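Local coordinates for Acarbose/maltose binding protein GacH (Streptomyces glaucescens, PDB 3K01) that binds acarbose and an acarbose homolog as the solute receptor of an ABC transporter, and is probably also able to bind maltose, at residues A[31-36]-A[86-91]; A[127-132]-A[368-373]; A[133-138]-A[297-302]. One frame throughout, in Å; residues are numbered along the deposited sequence. Where two conformers were deposited one is given.

Overall arrangement
All three contacts belong to one mixed sheet and the loops at its margin. Along the chain, contact 1 closes first. Contact 3 is then nested inside the long loop closed by contact 2. Contacts 1 and 3 have centres about 9 Å apart and are joined directly, because strands 87-91 and 293-302 are neighbours and Arg89 NE reaches Gln138 OE1. Contacts 2 and 3 have centres about 12 Å apart and share the hairpin of strands 128-129 and 132-148. Contacts 1 and 2 are about 18 Å apart, centre to centre, and do not touch. Segments far apart in sequence are thus brought into or against one sheet, with loop 368-373 packed on the hairpin tip.

Contact 1 of 3, residues A[31-36]-A[86-91]; sequences TFWDTS and DVMRTE
Arg89 lies across the side chain of Thr35 and runs alongside Asp34. Its CG is anti to the backbone N (chi1 -159°), and the chain stays extended up to NE. This carries Arg89 NH1 to Thr35 OG1, a hydrogen bond of 3.1 Å in the guanidinium plane. Asp34 OD1 is 3.9 Å from Arg89 NE, well out of that plane, so this long salt bridge acts through charge alone. The N-H of NE goes to Gln138. Ser36 N bonds Asp34 OD1 in an Asx turn, and OD2 is held by Ser36 OG and Tyr62.

The backbones pair as parallel strands, with Arg89 N donating to Trp33 O at 3.0 Å. The strand order 58-64, 28-34, 87-91, 293-302, 132-148, with 293-302 antiparallel to 87-91, is that of type II periplasmic binding proteins. On one face Phe32 CD1 meets Val87 CG1 at 3.8 Å, beside helix 309-320. On the other, Met88 SD packs on Trp33 CB at 3.8 Å and, in a Met-aromatic contact, lies obliquely to the indole, 5.2 Å from its six-membered ring centroid. Thr31 N makes an almost straight 2.8 Å bond to the anti lone pair of Asp86 OD2, while OD1 is hydrogen-bonded to Ser306 OG.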
ATOM      1  N   THR A  31     -18.460  18.588  -1.001  1.00  9.86           N
ATOM      2  CA  THR A  31     -17.897  18.230   0.299  1.00  9.75           C
ATOM      3  C   THR A  31     -16.906  17.103   0.090  1.00  9.13           C
ATOM      4  O   THR A  31     -17.260  16.060  -0.487  1.00  9.94           O
ATOM      5  CB  THR A  31     -18.993  17.836   1.286  1.00  9.53           C
ATOM      6  OG1 THR A  31     -19.846  18.979   1.499  1.00 10.61           O
ATOM      7  CG2 THR A  31     -18.392  17.395   2.620  1.00 11.43           C
ATOM      8  N   PHE A  32     -15.665  17.345   0.511  1.00  9.50           N
ATOM      9  CA  PHE A  32     -14.567  16.390   0.325  1.00  9.41           C
ATOM     10  C   PHE A  32     -14.071  15.912   1.676  1.00  9.39           C
ATOM     11  O   PHE A  32     -13.654  16.733   2.491  1.00  9.71           O
ATOM     12  CB  PHE A  32     -13.426  17.071  -0.456  1.00  9.49           C
ATOM     13  CG  PHE A  32     -12.120  16.278  -0.511  1.00  9.45           C
ATOM     14  CD1 PHE A  32     -12.103  14.897  -0.750  1.00  9.15           C
ATOM     15  CD2 PHE A  32     -10.903  16.934  -0.364  1.00  9.35           C
ATOM     16  CE1 PHE A  32     -10.905  14.188  -0.806  1.00 10.03           C
ATOM     17  CE2 PHE A  32      -9.714  16.246  -0.425  1.00 10.45           C
ATOM     18  CZ  PHE A  32      -9.699  14.875  -0.658  1.00 10.44           C
ATOM     19  N   TRP A  33     -14.126  14.597   1.914  1.00  9.53           N
ATOM     20  CA  TRP A  33     -13.524  14.015   3.120  1.00  9.03           C
ATOM     21  C   TRP A  33     -12.155  13.458   2.805  1.00  9.50           C
ATOM     22  O   TRP A  33     -12.013  12.491   2.037  1.00  9.61           O
ATOM     23  CB  TRP A  33     -14.409  12.913   3.688  1.00  9.45           C
ATOM     24  CG  TRP A  33     -15.645  13.398   4.392  1.00  8.89           C
ATOM     25  CD1 TRP A  33     -16.124  14.693   4.457  1.00  9.75           C
ATOM     26  CD2 TRP A  33     -16.581  12.589   5.112  1.00  8.23           C
ATOM     27  NE1 TRP A  33     -17.293  14.723   5.192  1.00 10.29           N
ATOM     28  CE2 TRP A  33     -17.605  13.446   5.582  1.00  9.65           C
ATOM     29  CE3 TRP A  33     -16.664  11.219   5.396  1.00  9.79           C
ATOM     30  CZ2 TRP A  33     -18.675  12.977   6.350  1.00 10.68           C
ATOM     31  CZ3 TRP A  33     -17.748  10.753   6.142  1.00 10.90           C
ATOM     32  CH2 TRP A  33     -18.740  11.630   6.595  1.00 10.82           C
ATOM     33  N   ASP A  34     -11.144  14.115   3.383  1.00  9.77           N
ATOM     34  CA  ASP A  34      -9.744  13.749   3.248  1.00 10.15           C
ATOM     35  C   ASP A  34      -9.287  12.999   4.489  1.00 10.58           C
ATOM     36  O   ASP A  34      -9.731  13.296   5.595  1.00 13.02           O
ATOM     37  CB  ASP A  34      -8.935  15.032   3.075  1.00 10.69           C
ATOM     38  CG  ASP A  34      -7.444  14.786   2.963  1.00 10.07           C
ATOM     39  OD1 ASP A  34      -7.019  13.699   2.509  1.00 10.49           O
ATOM     40  OD2 ASP A  34      -6.694  15.713   3.346  1.00 11.81           O
ATOM     41  N   THR A  35      -8.426  12.007   4.301  1.00 11.05           N
ATOM     42  CA  THR A  35      -7.901  11.204   5.429  1.00 11.16           C
ATOM     43  C   THR A  35      -6.402  11.466   5.660  1.00 11.59           C
ATOM     44  O   THR A  35      -5.766  10.744   6.444  1.00 12.62           O
ATOM     45  CB  THR A  35      -8.003   9.724   5.127  1.00 11.63           C
ATOM     46  OG1 THR A  35      -7.278   9.491   3.917  1.00 11.65           O
ATOM     47  CG2 THR A  35      -9.452   9.286   4.957  1.00 12.78           C
ATOM     48  N   SER A  36      -5.818  12.449   4.987  1.00 11.46           N
ATOM     49  CA  SER A  36      -4.393  12.709   5.140  1.00 11.77           C
ATOM     50  C   SER A  36      -4.058  13.088   6.591  1.00 12.45           C
ATOM     51  O   SER A  36      -4.921  13.516   7.376  1.00 12.33           O
ATOM     52  CB  SER A  36      -3.914  13.751   4.123  1.00 11.79           C
ATOM     53  OG  SER A  36      -4.347  15.044   4.498  1.00 11.67           O
ATOM     54  N   ASP A  86     -19.601  14.409  -0.845  1.00  8.39           N
ATOM     55  CA  ASP A  86     -19.675  14.175  -2.286  1.00  8.17           C
ATOM     56  C   ASP A  86     -18.485  13.343  -2.780  1.00  7.16           C
ATOM     57  O   ASP A  86     -18.640  12.495  -3.657  1.00  8.32           O
ATOM     58  CB  ASP A  86     -19.761  15.496  -3.034  1.00  8.35           C
ATOM     59  CG  ASP A  86     -20.953  16.288  -2.609  1.00  9.47           C
ATOM     60  OD1 ASP A  86     -22.078  15.844  -2.926  1.00 10.61           O
ATOM     61  OD2 ASP A  86     -20.763  17.307  -1.904  1.00 10.76           O
ATOM     62  N   VAL A  87     -17.298  13.665  -2.244  1.00  8.01           N
ATOM     63  CA  VAL A  87     -16.079  13.014  -2.659  1.00  7.47           C
ATOM     64  C   VAL A  87     -15.381  12.454  -1.423  1.00  8.67           C
ATOM     65  O   VAL A  87     -15.219  13.145  -0.422  1.00  8.51           O
ATOM     66  CB  VAL A  87     -15.163  13.992  -3.400  1.00  8.18           C
ATOM     67  CG1 VAL A  87     -13.801  13.344  -3.712  1.00  8.59           C
ATOM     68  CG2 VAL A  87     -15.841  14.467  -4.708  1.00  9.17           C
ATOM     69  N   MET A  88     -14.969  11.196  -1.531  1.00  8.33           N
ATOM     70  CA  MET A  88     -14.358  10.479  -0.393  1.00  9.13           C
ATOM     71  C   MET A  88     -12.974  10.015  -0.814  1.00  8.61           C
ATOM     72  O   MET A  88     -12.825   9.316  -1.830  1.00  8.99           O
ATOM     73  CB  MET A  88     -15.255   9.260  -0.076  1.00  9.27           C
ATOM     74  CG  MET A  88     -14.784   8.332   1.040  1.00  9.57           C
ATOM     75  SD  MET A  88     -14.729   9.236   2.598  1.00 10.37           S
ATOM     76  CE  MET A  88     -13.766   8.098   3.614  1.00 12.75           C
ATOM     77  N   ARG A  89     -11.963  10.353  -0.007  1.00  9.36           N
ATOM     78  CA  ARG A  89     -10.632   9.749  -0.214  1.00  9.59           C
ATOM     79  C   ARG A  89     -10.714   8.272   0.199  1.00  9.64           C
ATOM     80  O   ARG A  89     -11.127   7.963   1.325  1.00 10.23           O
ATOM     81  CB  ARG A  89      -9.555  10.483   0.565  1.00 10.43           C
ATOM     82  CG  ARG A  89      -8.193  10.222   0.002  1.00  9.32           C
ATOM     83  CD  ARG A  89      -7.115  10.590   0.962  1.00 10.58           C
ATOM     84  NE  ARG A  89      -5.788  10.685   0.365  1.00  8.61           N
ATOM     85  CZ  ARG A  89      -4.660  10.617   1.076  1.00  8.94           C
ATOM     86  NH1 ARG A  89      -4.718  10.431   2.390  1.00  9.91           N
ATOM     87  NH2 ARG A  89      -3.495  10.759   0.475  1.00 10.42           N
ATOM     88  N   THR A  90     -10.326   7.380  -0.715  1.00  8.70           N
ATOM     89  CA  THR A  90     -10.611   5.942  -0.570  0.50  9.20           C
ATOM     90  C   THR A  90      -9.336   5.132  -0.646  1.00  8.67           C
ATOM     91  O   THR A  90      -8.613   5.195  -1.631  1.00  8.05           O
ATOM     92  CB  THR A  90     -11.572   5.396  -1.675  0.50  9.76           C
ATOM     93  OG1 THR A  90     -11.109   5.791  -2.980  0.50  8.78           O
ATOM     94  CG2 THR A  90     -13.003   5.888  -1.468  0.50 11.27           C
ATOM     95  N   GLU A  91      -9.028   4.368   0.405  1.00  8.55           N
ATOM     96  CA  GLU A  91      -7.833   3.545   0.349  0.50  8.31           C
ATOM     97  C   GLU A  91      -8.039   2.532  -0.773  1.00  8.37           C
ATOM     98  O   GLU A  91      -9.177   2.246  -1.143  1.00  7.60           O
ATOM     99  CB  GLU A  91      -7.630   2.871   1.696  0.50  8.71           C
ATOM    100  CG  GLU A  91      -6.217   2.420   1.968  0.50 10.26           C
ATOM    101  CD  GLU A  91      -6.010   0.931   1.744  0.50 13.54           C
ATOM    102  OE1 GLU A  91      -7.000   0.166   1.583  0.50 12.87           O
ATOM    103  OE2 GLU A  91      -4.838   0.506   1.753  0.50 17.55           O
TER
HETATM  104  O   HOH W   1     -22.112  18.307   0.217  1.00 14.81           O

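Contact 2 of 3, residues A[127-132]-A[368-373]; sequences TRYEGK and WIAEGN
The CA atoms of Tyr129 and Trp368 are 6.3 Å apart, where a type I' turn from Tyr129 to Lys132 meets the loop that goes on into a type I turn from Ile369 to Gly372. The first turn is the tip of a beta hairpin between strands 128-129 and 132-148. It is closed by Tyr129 N to Lys132 O at 2.8 Å and by a second bond from Lys132 N back to Tyr129 O. The other turn belongs to the loop between strand 363-364 and helix 376-387. The contact therefore joins a hairpin tip to a loop from near the end of the chain.

Tyr129 provides most of the side-chain contact from the hairpin. A chi1 of 175° turns CG away from its own backbone N and sends the ring over to the loop. The ring presents its edge, and Tyr129 CD1 is 3.5 Å from Trp368 O, near the ring plane. Glu130 CG sits over the centre of one ring face. CE1 approaches Ile369 CA at the edge, and Ala370 N obliquely. Ala96 and Ser100 of helix 92-100 also touch the Tyr129 side chain.

Trp368 meets the hairpin through CB, which lies 3.7 Å from Arg128 O. Its indole N-H is bonded elsewhere, to Glu365, and its backbone N to Glu206.

Two waters make the polar links between the segments. One joins Glu130 N, 3.0 Å away, to Trp368 O, to which it donates at 2.7 Å. The other lies in the plane of the Tyr129 ring, 3.0 Å from Tyr129 OH, and accepts from Ala370 N at 2.9 Å.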
ATOM      1  N   THR A 127      -8.958   1.021  -9.106  1.00  7.89           N
ATOM      2  CA  THR A 127     -10.179   1.838  -9.207  1.00  8.42           C
ATOM      3  C   THR A 127     -11.384   1.059  -9.713  1.00  9.48           C
ATOM      4  O   THR A 127     -12.482   1.614  -9.760  1.00 10.18           O
ATOM      5  CB  THR A 127      -9.966   3.057 -10.143  1.00  9.38           C
ATOM      6  OG1 THR A 127      -9.853   2.613 -11.493  1.00  9.48           O
ATOM      7  CG2 THR A 127      -8.762   3.906  -9.722  1.00  9.86           C
ATOM      8  N   ARG A 128     -11.199  -0.203 -10.082  1.00  9.44           N
ATOM      9  CA  ARG A 128     -12.258  -0.981 -10.749  1.00 10.47           C
ATOM     10  C   ARG A 128     -12.827  -2.041  -9.838  1.00 10.88           C
ATOM     11  O   ARG A 128     -12.087  -2.666  -9.052  1.00 11.13           O
ATOM     12  CB  ARG A 128     -11.723  -1.652 -12.014  1.00 11.62           C
ATOM     13  CG  ARG A 128     -10.998  -0.733 -12.960  1.00 15.95           C
ATOM     14  CD  ARG A 128     -11.791  -0.392 -14.151  1.00 20.96           C
ATOM     15  NE  ARG A 128     -12.195  -1.551 -14.941  1.00 21.99           N
ATOM     16  CZ  ARG A 128     -13.226  -1.508 -15.770  1.00 22.96           C
ATOM     17  NH1 ARG A 128     -13.918  -0.375 -15.892  1.00 22.99           N
ATOM     18  NH2 ARG A 128     -13.571  -2.580 -16.471  1.00 23.09           N
ATOM     19  N   TYR A 129     -14.119  -2.279  -9.992  1.00  9.77           N
ATOM     20  CA  TYR A 129     -14.811  -3.299  -9.212  1.00 10.85           C
ATOM     21  C   TYR A 129     -15.838  -3.908 -10.143  1.00 11.54           C
ATOM     22  O   TYR A 129     -16.698  -3.196 -10.661  1.00 11.63           O
ATOM     23  CB  TYR A 129     -15.488  -2.706  -7.978  1.00 10.86           C
ATOM     24  CG  TYR A 129     -16.319  -3.719  -7.202  1.00 10.92           C
ATOM     25  CD1 TYR A 129     -15.728  -4.787  -6.536  1.00 10.40           C
ATOM     26  CD2 TYR A 129     -17.707  -3.610  -7.152  1.00 11.05           C
ATOM     27  CE1 TYR A 129     -16.501  -5.702  -5.847  1.00 12.75           C
ATOM     28  CE2 TYR A 129     -18.480  -4.515  -6.456  1.00 11.94           C
ATOM     29  CZ  TYR A 129     -17.861  -5.568  -5.811  1.00 12.09           C
ATOM     30  OH  TYR A 129     -18.606  -6.481  -5.092  1.00 13.66           O
ATOM     31  N   GLU A 130     -15.676  -5.217 -10.389  1.00 12.22           N
ATOM     32  CA  GLU A 130     -16.585  -6.006 -11.226  1.00 14.48           C
ATOM     33  C   GLU A 130     -16.888  -5.297 -12.540  1.00 14.40           C
ATOM     34  O   GLU A 130     -18.044  -5.133 -12.931  1.00 15.84           O
ATOM     35  CB  GLU A 130     -17.848  -6.332 -10.434  1.00 15.72           C
ATOM     36  CG  GLU A 130     -17.511  -7.188  -9.226  1.00 18.62           C
ATOM     37  CD  GLU A 130     -18.703  -7.760  -8.501  1.00 22.88           C
ATOM     38  OE1 GLU A 130     -19.818  -7.208  -8.602  1.00 24.50           O
ATOM     39  OE2 GLU A 130     -18.498  -8.771  -7.785  1.00 23.78           O
ATOM     40  N   GLY A 131     -15.824  -4.884 -13.207  1.00 13.94           N
ATOM     41  CA  GLY A 131     -15.933  -4.373 -14.566  1.00 14.24           C
ATOM     42  C   GLY A 131     -16.383  -2.930 -14.684  1.00 13.09           C
ATOM     43  O   GLY A 131     -16.608  -2.472 -15.816  1.00 14.67           O
ATOM     44  N   LYS A 132     -16.505  -2.194 -13.568  1.00 12.30           N
ATOM     45  CA  LYS A 132     -16.823  -0.756 -13.618  1.00 11.67           C
ATOM     46  C   LYS A 132     -15.804   0.038 -12.819  1.00 10.81           C
ATOM     47  O   LYS A 132     -15.157  -0.500 -11.921  1.00 10.30           O
ATOM     48  CB  LYS A 132     -18.228  -0.462 -13.105  1.00 12.31           C
ATOM     49  CG  LYS A 132     -19.343  -1.031 -14.009  1.00 14.35           C
ATOM     50  CD  LYS A 132     -20.714  -0.729 -13.458  1.00 19.00           C
ATOM     51  CE  LYS A 132     -21.816  -1.234 -14.384  1.00 22.83           C
ATOM     52  NZ  LYS A 132     -23.118  -1.177 -13.665  1.00 25.74           N
ATOM     53  N   TRP A 368      -9.394  -7.241  -5.959  1.00 10.19           N
ATOM     54  CA  TRP A 368     -10.260  -6.074  -5.875  1.00 10.37           C
ATOM     55  C   TRP A 368     -11.695  -6.496  -5.595  1.00 10.46           C
ATOM     56  O   TRP A 368     -12.606  -6.298  -6.413  1.00 11.24           O
ATOM     57  CB  TRP A 368     -10.147  -5.233  -7.150  1.00 10.33           C
ATOM     58  CG  TRP A 368      -8.737  -4.853  -7.465  1.00  9.75           C
ATOM     59  CD1 TRP A 368      -8.048  -5.190  -8.591  1.00 10.63           C
ATOM     60  CD2 TRP A 368      -7.830  -4.094  -6.636  1.00  9.36           C
ATOM     61  NE1 TRP A 368      -6.765  -4.677  -8.530  1.00  9.75           N
ATOM     62  CE2 TRP A 368      -6.611  -3.998  -7.357  1.00  8.43           C
ATOM     63  CE3 TRP A 368      -7.929  -3.479  -5.389  1.00  9.32           C
ATOM     64  CZ2 TRP A 368      -5.497  -3.343  -6.855  1.00 10.36           C
ATOM     65  CZ3 TRP A 368      -6.825  -2.811  -4.898  1.00 10.31           C
ATOM     66  CH2 TRP A 368      -5.615  -2.747  -5.646  1.00  9.82           C
ATOM     67  N   ILE A 369     -11.878  -7.091  -4.424  1.00 10.16           N
ATOM     68  CA  ILE A 369     -13.155  -7.716  -4.048  1.00 10.98           C
ATOM     69  C   ILE A 369     -13.639  -7.134  -2.727  1.00 11.04           C
ATOM     70  O   ILE A 369     -12.853  -6.558  -1.959  1.00 11.01           O
ATOM     71  CB  ILE A 369     -13.051  -9.262  -3.987  1.00 10.92           C
ATOM     72  CG1 ILE A 369     -12.080  -9.712  -2.885  1.00 10.42           C
ATOM     73  CG2 ILE A 369     -12.630  -9.827  -5.341  1.00 12.24           C
ATOM     74  CD1 ILE A 369     -12.065 -11.236  -2.692  1.00 11.84           C
ATOM     75  N   ALA A 370     -14.929  -7.295  -2.454  1.00 11.44           N
ATOM     76  CA  ALA A 370     -15.565  -6.758  -1.261  1.00 12.87           C
ATOM     77  C   ALA A 370     -14.824  -7.201   0.001  1.00 13.38           C
ATOM     78  O   ALA A 370     -14.641  -6.429   0.949  1.00 15.22           O
ATOM     79  CB  ALA A 370     -17.020  -7.229  -1.216  1.00 13.56           C
ATOM     80  N   GLU A 371     -14.381  -8.451   0.001  1.00 12.12           N
ATOM     81  CA  GLU A 371     -13.764  -9.069   1.169  1.00 12.32           C
ATOM     82  C   GLU A 371     -12.255  -8.936   1.206  1.00 11.07           C
ATOM     83  O   GLU A 371     -11.611  -9.614   2.001  1.00 11.15           O
ATOM     84  CB  GLU A 371     -14.106 -10.562   1.190  1.00 13.07           C
ATOM     85  CG  GLU A 371     -15.588 -10.863   1.195  1.00 16.61           C
ATOM     86  CD  GLU A 371     -16.178 -11.017  -0.202  1.00 19.91           C
ATOM     87  OE1 GLU A 371     -15.554 -10.619  -1.233  1.00 16.40           O
ATOM     88  OE2 GLU A 371     -17.306 -11.568  -0.252  1.00 22.64           O
ATOM     89  N   GLY A 372     -11.678  -8.072   0.366  1.00 10.54           N
ATOM     90  CA  GLY A 372     -10.210  -7.993   0.312  1.00 11.46           C
ATOM     91  C   GLY A 372      -9.561  -7.854   1.677  1.00 11.65           C
ATOM     92  O   GLY A 372      -8.600  -8.556   1.979  1.00 12.31           O
ATOM     93  N   ASN A 373     -10.071  -6.957   2.504  1.00 11.40           N
ATOM     94  CA  ASN A 373      -9.431  -6.736   3.800  1.00 12.07           C
ATOM     95  C   ASN A 373      -9.622  -7.900   4.772  1.00 11.39           C
ATOM     96  O   ASN A 373      -8.735  -8.171   5.600  1.00 11.83           O
ATOM     97  CB  ASN A 373      -9.801  -5.360   4.380  1.00 14.66           C
ATOM     98  CG  ASN A 373      -8.836  -4.249   3.911  1.00 18.01           C
ATOM     99  OD1 ASN A 373      -7.741  -4.521   3.395  1.00 22.33           O
ATOM    100  ND2 ASN A 373      -9.245  -2.993   4.102  1.00 21.97           N
TER
HETATM  101  O   HOH W   2     -16.660  -8.622  -4.380  1.00 16.93           O
HETATM  102  O   HOH W   3     -13.579  -6.694  -8.930  1.00 20.28           O

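Contact 3 of 3, residues A[133-138]-A[297-302]; sequences TYAVPQ and GWNLSV
Val136 and Leu300 form the tight centre of this contact, as a hydrogen-bonded antiparallel pair. Val136 N donates to Leu300 O at 2.9 Å, and Leu300 N donates to Val136 O at 2.8 Å. Their side chains share one face, where Val136 CG2 meets Leu300 CB at 3.9 Å. Ala135 CA is also close, 3.2 Å from Leu300 O in a CA-H...O contact. Pro137 falls opposite Asn299 in a non-hydrogen-bonded pair, where its missing N-H breaks no bond to this strand.

Gln138 closes one end. A trans chi1 (-172°) and an extended chain lay it beside Trp298, with Gln138 OE1 3.5 Å from Trp298 CB. Gln138 NE2 lies 3.9 Å from Leu300 CD2. OE1 accepts from Arg89 NE. The backbone bond from Gln138 N to Trp298 O is weak.

The other end is looser. Before Val136 the chain leaves the pairing, and a water replaces direct backbone bonds. It accepts from Val302 N at 2.8 Å and lies 2.8 Å from Tyr134 O. Ser301 OG also donates to Tyr134 O, though in only one of its two conformers for certain. Tyr134, partly exposed, turns its ring from the pair toward Val95 and Ala99 of helix 92-100.

Helix 309-320 packs against Val136 and Leu300, while helix 92-100 meets Ala135 and Asn299 through Val95. Strand 293-302 lies between strands 132-148 and 87-91.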
ATOM      1  N   THR A 133     -15.657   1.315 -13.145  1.00  9.93           N
ATOM      2  CA  THR A 133     -14.683   2.184 -12.473  1.00  8.86           C
ATOM      3  C   THR A 133     -15.409   3.002 -11.418  1.00  8.54           C
ATOM      4  O   THR A 133     -16.436   3.653 -11.709  1.00  9.22           O
ATOM      5  CB  THR A 133     -14.069   3.134 -13.503  1.00  8.82           C
ATOM      6  OG1 THR A 133     -13.514   2.353 -14.565  1.00 10.17           O
ATOM      7  CG2 THR A 133     -12.974   3.982 -12.875  1.00  9.43           C
ATOM      8  N   TYR A 134     -14.893   2.989 -10.176  1.00  7.31           N
ATOM      9  CA  TYR A 134     -15.496   3.702  -9.072  1.00  7.68           C
ATOM     10  C   TYR A 134     -14.554   4.685  -8.388  1.00  7.40           C
ATOM     11  O   TYR A 134     -14.848   5.174  -7.292  1.00  8.11           O
ATOM     12  CB  TYR A 134     -16.041   2.714  -8.030  1.00  7.93           C
ATOM     13  CG  TYR A 134     -17.194   1.884  -8.533  1.00  7.72           C
ATOM     14  CD1 TYR A 134     -18.492   2.390  -8.480  1.00  7.90           C
ATOM     15  CD2 TYR A 134     -16.997   0.605  -9.038  1.00  9.30           C
ATOM     16  CE1 TYR A 134     -19.572   1.630  -8.937  1.00  9.78           C
ATOM     17  CE2 TYR A 134     -18.061  -0.145  -9.504  1.00  9.91           C
ATOM     18  CZ  TYR A 134     -19.325   0.361  -9.433  1.00  9.63           C
ATOM     19  OH  TYR A 134     -20.399  -0.394  -9.900  1.00 13.19           O
ATOM     20  N   ALA A 135     -13.417   4.962  -9.006  1.00  7.00           N
ATOM     21  CA  ALA A 135     -12.474   5.900  -8.398  1.00  7.24           C
ATOM     22  C   ALA A 135     -11.523   6.395  -9.452  1.00  7.14           C
ATOM     23  O   ALA A 135     -11.482   5.861 -10.560  1.00  7.57           O
ATOM     24  CB  ALA A 135     -11.687   5.229  -7.228  1.00  7.85           C
ATOM     25  N   VAL A 136     -10.733   7.392  -9.071  1.00  7.22           N
ATOM     26  CA  VAL A 136      -9.548   7.807  -9.826  1.00  7.26           C
ATOM     27  C   VAL A 136      -8.328   7.715  -8.879  1.00  6.95           C
ATOM     28  O   VAL A 136      -8.444   7.960  -7.684  1.00  7.89           O
ATOM     29  CB  VAL A 136      -9.655   9.236 -10.417  1.00  7.16           C
ATOM     30  CG1 VAL A 136     -10.749   9.263 -11.489  1.00  9.14           C
ATOM     31  CG2 VAL A 136      -9.949  10.281  -9.332  1.00  9.36           C
ATOM     32  N   PRO A 137      -7.156   7.367  -9.417  1.00  7.16           N
ATOM     33  CA  PRO A 137      -5.984   7.187  -8.531  1.00  6.88           C
ATOM     34  C   PRO A 137      -5.416   8.490  -8.032  1.00  7.29           C
ATOM     35  O   PRO A 137      -5.454   9.520  -8.721  1.00  8.05           O
ATOM     36  CB  PRO A 137      -4.962   6.488  -9.444  1.00  7.70           C
ATOM     37  CG  PRO A 137      -5.777   5.932 -10.599  1.00  7.81           C
ATOM     38  CD  PRO A 137      -6.821   7.009 -10.801  1.00  7.98           C
ATOM     39  N   GLN A 138      -4.836   8.440  -6.840  1.00  6.56           N
ATOM     40  CA  GLN A 138      -4.231   9.624  -6.231  1.00  6.75           C
ATOM     41  C   GLN A 138      -2.759   9.373  -5.857  1.00  7.05           C
ATOM     42  O   GLN A 138      -1.863   9.986  -6.453  1.00  7.66           O
ATOM     43  CB  GLN A 138      -5.031  10.090  -5.034  1.00  7.78           C
ATOM     44  CG  GLN A 138      -4.564  11.422  -4.494  1.00  8.30           C
ATOM     45  CD  GLN A 138      -5.121  11.696  -3.139  1.00  9.02           C
ATOM     46  OE1 GLN A 138      -5.027  10.841  -2.253  1.00  8.89           O
ATOM     47  NE2 GLN A 138      -5.742  12.882  -2.943  1.00  9.68           N
ATOM     48  N   GLY A 297      -2.005   2.724  -0.962  1.00  7.81           N
ATOM     49  CA  GLY A 297      -2.235   4.063  -1.501  1.00  7.17           C
ATOM     50  C   GLY A 297      -3.686   4.476  -1.383  1.00  7.57           C
ATOM     51  O   GLY A 297      -4.507   3.836  -0.708  1.00  8.13           O
ATOM     52  N   TRP A 298      -3.995   5.565  -2.076  1.00  6.86           N
ATOM     53  CA  TRP A 298      -5.293   6.232  -1.973  1.00  7.47           C
ATOM     54  C   TRP A 298      -5.769   6.616  -3.346  1.00  6.96           C
ATOM     55  O   TRP A 298      -4.983   6.994  -4.204  1.00  7.10           O
ATOM     56  CB  TRP A 298      -5.194   7.515  -1.119  1.00  7.08           C
ATOM     57  CG  TRP A 298      -4.869   7.235   0.333  1.00  7.91           C
ATOM     58  CD1 TRP A 298      -3.629   7.123   0.890  1.00 10.01           C
ATOM     59  CD2 TRP A 298      -5.805   6.945   1.370  1.00  7.78           C
ATOM     60  NE1 TRP A 298      -3.747   6.817   2.223  1.00 10.27           N
ATOM     61  CE2 TRP A 298      -5.070   6.706   2.548  1.00 10.07           C
ATOM     62  CE3 TRP A 298      -7.210   6.909   1.427  1.00  8.48           C
ATOM     63  CZ2 TRP A 298      -5.687   6.409   3.770  1.00 11.14           C
ATOM     64  CZ3 TRP A 298      -7.827   6.611   2.633  1.00 10.46           C
ATOM     65  CH2 TRP A 298      -7.060   6.352   3.791  1.00 10.83           C
ATOM     66  N   ASN A 299      -7.090   6.563  -3.481  1.00  6.90           N
ATOM     67  CA  ASN A 299      -7.846   6.975  -4.647  1.00  7.26           C
ATOM     68  C   ASN A 299      -8.861   8.014  -4.192  1.00  7.37           C
ATOM     69  O   ASN A 299      -9.016   8.296  -3.002  1.00  7.26           O
ATOM     70  CB  ASN A 299      -8.530   5.736  -5.249  1.00  7.81           C
ATOM     71  CG  ASN A 299      -7.531   4.725  -5.777  1.00  7.17           C
ATOM     72  OD1 ASN A 299      -6.432   5.073  -6.178  1.00  7.30           O
ATOM     73  ND2 ASN A 299      -7.923   3.460  -5.796  1.00  9.23           N
ATOM     74  N   LEU A 300      -9.603   8.537  -5.163  1.00  7.15           N
ATOM     75  CA  LEU A 300     -10.730   9.442  -4.895  1.00  7.04           C
ATOM     76  C   LEU A 300     -11.975   8.898  -5.548  1.00  6.87           C
ATOM     77  O   LEU A 300     -11.949   8.516  -6.721  1.00  7.20           O
ATOM     78  CB  LEU A 300     -10.456  10.826  -5.462  1.00  8.42           C
ATOM     79  CG  LEU A 300      -9.172  11.444  -4.918  1.00  9.15           C
ATOM     80  CD1 LEU A 300      -8.395  12.150  -6.028  1.00 15.04           C
ATOM     81  CD2 LEU A 300      -9.482  12.314  -3.728  1.00 16.23           C
ATOM     82  N   SER A 301     -13.051   8.845  -4.771  1.00  6.87           N
ATOM     83  CA  SER A 301     -14.323   8.313  -5.243  0.50  6.68           C
ATOM     84  C   SER A 301     -15.439   9.307  -5.006  1.00  7.56           C
ATOM     85  O   SER A 301     -15.328  10.205  -4.167  1.00  7.66           O
ATOM     86  CB  SER A 301     -14.630   7.016  -4.506  0.50  6.25           C
ATOM     87  OG  SER A 301     -13.633   6.057  -4.795  0.50  3.78           O
ATOM     88  N   VAL A 302     -16.520   9.135  -5.745  1.00  8.01           N
ATOM     89  CA  VAL A 302     -17.691   9.993  -5.663  1.00  7.94           C
ATOM     90  C   VAL A 302     -18.798   9.184  -4.993  1.00  8.02           C
ATOM     91  O   VAL A 302     -19.037   8.035  -5.364  1.00  8.35           O
ATOM     92  CB  VAL A 302     -18.120  10.445  -7.063  1.00  8.36           C
ATOM     93  CG1 VAL A 302     -19.407  11.260  -6.978  1.00  8.95           C
ATOM     94  CG2 VAL A 302     -17.004  11.258  -7.767  1.00  9.43           C
TER
HETATM   95  O   HOH W   4     -16.833   7.075  -7.664  1.00  8.96           O